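Long-range contact in WbbM protein (Klebsiella pneumoniae, PDB 6U4B), which is probably a bifunctional glycosyltransferase that polymerises O-antigen and combines a DUF4422 domain with a family 8 glycosyltransferase domain in one chain: residues P49-S57 with N76-W87. Numbering follows the deposited sequence.
Sequences PLHVGKANS and NPFYCELTAHYW
Leu50 and Val52 pack against Ala84 and Trp87 in an apolar strand-on-helix contact of the DUF4422 domain, where strand 47-51, parallel neighbour of strand 29-35 in a mixed sheet, meets the first turns of helix 82-91. Leucine suits its place because its branched end offers two methyls: CD2 of Leu50 lies 3.8 Å from CZ3 of Trp87, approaching the indole obliquely, while CD1 meets both the indole and the methyl of Ala84. The indole swings out to this branch because its CG is anti to the backbone N (chi1 -180°), and its NE1 is hydrogen-bonded to Thr68. Ala84, with a single methyl, lets the strand end come close, the CA atoms of Val52 and Ala84 being 6.1 Å apart; the compact, branched Val52 fits beside it, CG1 of Val52 sitting 3.7 Å from CB of Ala84. Ser34 of strand 29-35 touches both residues, tying the contact to the sheet.

Thr83 brings a hydroxyl to this boundary, its OG1 3.9 Å from CB of Val52. Threonine suits the site because that hydroxyl is hydrogen-bonded to OD2 of Asp66, which a purely apolar side chain could not be. The same carboxylate oxygen receives the backbone N-H of Gly53 and so links the two segments.

Beyond the strand, the chain reverses in a type II turn from His51 to Lys54. Gly53 fits there with positive phi (63°) and no side chain, which leaves room for Asn76 of helix 76-79 to press in, CB of Asn76 lying 3.5 Å from CA of Gly53. At the partly exposed margin, Asn56, whose OD1 accepts a hydrogen bond from Lys554 of the second subunit, places its ND2 3.6 Å from CD of Pro77.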
# COMPACT_ATOMS: atom_id res chain seq x y z
N PRO A 49 -11.35 41.27 -10.71
CA PRO A 49 -11.35 40.15 -11.66
C PRO A 49 -11.89 38.87 -11.03
O PRO A 49 -11.68 38.60 -9.84
CB PRO A 49 -9.87 40.00 -12.03
CG PRO A 49 -9.13 40.54 -10.85
CD PRO A 49 -9.98 41.65 -10.30
N LEU A 50 -12.60 38.09 -11.84
CA LEU A 50 -13.18 36.82 -11.40
C LEU A 50 -12.81 35.74 -12.40
O LEU A 50 -12.91 35.94 -13.62
CB LEU A 50 -14.70 36.91 -11.26
CG LEU A 50 -15.25 37.69 -10.06
CD1 LEU A 50 -16.77 37.75 -10.12
CD2 LEU A 50 -14.78 37.06 -8.76
N HIS A 51 -12.39 34.59 -11.88
CA HIS A 51 -12.14 33.40 -12.68
C HIS A 51 -13.47 32.66 -12.80
O HIS A 51 -13.85 31.90 -11.90
CB HIS A 51 -11.06 32.54 -12.03
CG HIS A 51 -10.71 31.29 -12.79
ND1 HIS A 51 -9.74 30.41 -12.37
CD2 HIS A 51 -11.21 30.78 -13.94
CE1 HIS A 51 -9.65 29.41 -13.22
NE2 HIS A 51 -10.53 29.61 -14.18
N VAL A 52 -14.18 32.87 -13.90
CA VAL A 52 -15.50 32.27 -14.07
C VAL A 52 -15.34 30.82 -14.48
O VAL A 52 -14.37 30.43 -15.15
CB VAL A 52 -16.35 33.07 -15.08
CG1 VAL A 52 -16.53 34.50 -14.60
CG2 VAL A 52 -15.73 33.02 -16.47
N GLY A 53 -16.31 29.99 -14.07
CA GLY A 53 -16.21 28.57 -14.32
C GLY A 53 -15.04 27.90 -13.63
O GLY A 53 -14.53 26.89 -14.13
N LYS A 54 -14.58 28.45 -12.50
CA LYS A 54 -13.42 27.88 -11.83
C LYS A 54 -13.72 26.52 -11.23
O LYS A 54 -12.80 25.71 -11.06
CB LYS A 54 -12.92 28.84 -10.74
CG LYS A 54 -11.58 28.44 -10.13
CD LYS A 54 -11.03 29.51 -9.19
CE LYS A 54 -9.64 29.14 -8.69
NZ LYS A 54 -9.66 27.93 -7.82
N ALA A 55 -14.99 26.23 -10.92
CA ALA A 55 -15.36 24.91 -10.42
C ALA A 55 -15.04 23.81 -11.41
O ALA A 55 -14.86 22.65 -11.01
CB ALA A 55 -16.85 24.88 -10.06
N ASN A 56 -14.98 24.12 -12.70
CA ASN A 56 -14.64 23.14 -13.72
C ASN A 56 -13.17 23.20 -14.12
O ASN A 56 -12.73 22.39 -14.95
CB ASN A 56 -15.52 23.34 -14.96
CG ASN A 56 -17.00 23.17 -14.66
OD1 ASN A 56 -17.38 22.58 -13.65
ND2 ASN A 56 -17.84 23.69 -15.55
N SER A 57 -12.40 24.12 -13.55
CA SER A 57 -10.99 24.26 -13.87
C SER A 57 -10.13 23.73 -12.73
O SER A 57 -10.48 23.84 -11.55
CB SER A 57 -10.64 25.73 -14.13
OG SER A 57 -9.23 25.94 -14.14
N ASN A 76 -21.13 27.35 -15.89
CA ASN A 76 -20.53 28.33 -16.79
C ASN A 76 -20.54 27.92 -18.26
O ASN A 76 -20.67 28.82 -19.11
CB ASN A 76 -19.09 28.62 -16.33
CG ASN A 76 -18.41 29.68 -17.18
OD1 ASN A 76 -18.63 30.88 -17.01
ND2 ASN A 76 -17.56 29.23 -18.11
N PRO A 77 -20.39 26.64 -18.64
CA PRO A 77 -20.53 26.29 -20.06
C PRO A 77 -21.87 26.68 -20.66
O PRO A 77 -21.97 26.79 -21.89
CB PRO A 77 -20.34 24.77 -20.07
CG PRO A 77 -19.47 24.51 -18.91
CD PRO A 77 -19.88 25.50 -17.86
N PHE A 78 -22.89 26.91 -19.84
CA PHE A 78 -24.23 27.21 -20.30
C PHE A 78 -24.70 28.60 -19.92
O PHE A 78 -25.39 29.25 -20.71
CB PHE A 78 -25.22 26.16 -19.75
CG PHE A 78 -24.66 24.77 -19.70
CD1 PHE A 78 -24.80 23.90 -20.77
CD2 PHE A 78 -23.97 24.32 -18.58
CE1 PHE A 78 -24.27 22.62 -20.73
CE2 PHE A 78 -23.44 23.04 -18.53
CZ PHE A 78 -23.59 22.19 -19.61
N TYR A 79 -24.34 29.08 -18.73
CA TYR A 79 -24.73 30.41 -18.29
C TYR A 79 -23.74 31.49 -18.70
O TYR A 79 -24.10 32.68 -18.66
CB TYR A 79 -24.88 30.43 -16.77
CG TYR A 79 -26.22 29.92 -16.27
CD1 TYR A 79 -26.57 28.58 -16.41
CD2 TYR A 79 -27.12 30.77 -15.66
CE1 TYR A 79 -27.79 28.11 -15.96
CE2 TYR A 79 -28.34 30.31 -15.20
CZ TYR A 79 -28.67 28.98 -15.35
OH TYR A 79 -29.89 28.52 -14.90
N CYS A 80 -22.53 31.12 -19.09
CA CYS A 80 -21.47 32.07 -19.49
C CYS A 80 -21.24 33.03 -18.32
O CYS A 80 -21.24 32.59 -17.16
CB CYS A 80 -21.82 32.72 -20.81
SG CYS A 80 -21.63 31.64 -22.24
N GLU A 81 -21.09 34.33 -18.58
CA GLU A 81 -20.77 35.30 -17.53
C GLU A 81 -21.88 35.48 -16.51
O GLU A 81 -21.68 36.21 -15.53
CB GLU A 81 -20.44 36.66 -18.15
CG GLU A 81 -19.00 36.82 -18.56
CD GLU A 81 -18.80 36.72 -20.05
OE1 GLU A 81 -19.52 35.94 -20.70
OE2 GLU A 81 -17.92 37.44 -20.58
N LEU A 82 -23.05 34.84 -16.70
CA LEU A 82 -24.08 34.89 -15.67
C LEU A 82 -23.59 34.28 -14.36
O LEU A 82 -24.08 34.65 -13.28
CB LEU A 82 -25.34 34.18 -16.15
CG LEU A 82 -26.17 34.92 -17.19
CD1 LEU A 82 -27.31 34.05 -17.68
CD2 LEU A 82 -26.70 36.22 -16.62
N THR A 83 -22.62 33.36 -14.42
CA THR A 83 -22.05 32.78 -13.20
C THR A 83 -21.33 33.84 -12.38
O THR A 83 -21.34 33.77 -11.15
CB THR A 83 -21.11 31.63 -13.55
OG1 THR A 83 -20.01 32.12 -14.32
CG2 THR A 83 -21.84 30.58 -14.36
N ALA A 84 -20.69 34.81 -13.03
CA ALA A 84 -20.11 35.93 -12.30
C ALA A 84 -21.21 36.82 -11.71
O ALA A 84 -21.16 37.20 -10.54
CB ALA A 84 -19.18 36.74 -13.20
N HIS A 85 -22.21 37.15 -12.54
CA HIS A 85 -23.38 37.88 -12.06
C HIS A 85 -24.00 37.19 -10.85
O HIS A 85 -24.22 37.83 -9.81
CB HIS A 85 -24.40 37.99 -13.21
CG HIS A 85 -25.66 38.72 -12.86
ND1 HIS A 85 -26.63 39.00 -13.80
CD2 HIS A 85 -26.12 39.22 -11.69
CE1 HIS A 85 -27.63 39.64 -13.22
NE2 HIS A 85 -27.34 39.78 -11.94
N TYR A 86 -24.26 35.89 -10.96
CA TYR A 86 -24.88 35.16 -9.86
C TYR A 86 -24.01 35.21 -8.60
O TYR A 86 -24.51 35.45 -7.50
CB TYR A 86 -25.13 33.70 -10.27
CG TYR A 86 -25.82 32.87 -9.21
CD1 TYR A 86 -25.09 32.19 -8.24
CD2 TYR A 86 -27.21 32.76 -9.18
CE1 TYR A 86 -25.72 31.43 -7.28
CE2 TYR A 86 -27.84 32.00 -8.22
CZ TYR A 86 -27.10 31.34 -7.27
OH TYR A 86 -27.73 30.59 -6.31
N TRP A 87 -22.70 34.99 -8.76
CA TRP A 87 -21.82 34.93 -7.60
C TRP A 87 -21.76 36.27 -6.87
O TRP A 87 -21.78 36.31 -5.63
CB TRP A 87 -20.41 34.50 -8.03
CG TRP A 87 -19.45 34.41 -6.88
CD1 TRP A 87 -19.23 33.33 -6.08
CD2 TRP A 87 -18.58 35.44 -6.41
NE1 TRP A 87 -18.28 33.62 -5.13
CE2 TRP A 87 -17.86 34.92 -5.32
CE3 TRP A 87 -18.33 36.76 -6.80
CZ2 TRP A 87 -16.91 35.66 -4.61
CZ3 TRP A 87 -17.39 37.50 -6.10
CH2 TRP A 87 -16.70 36.95 -5.02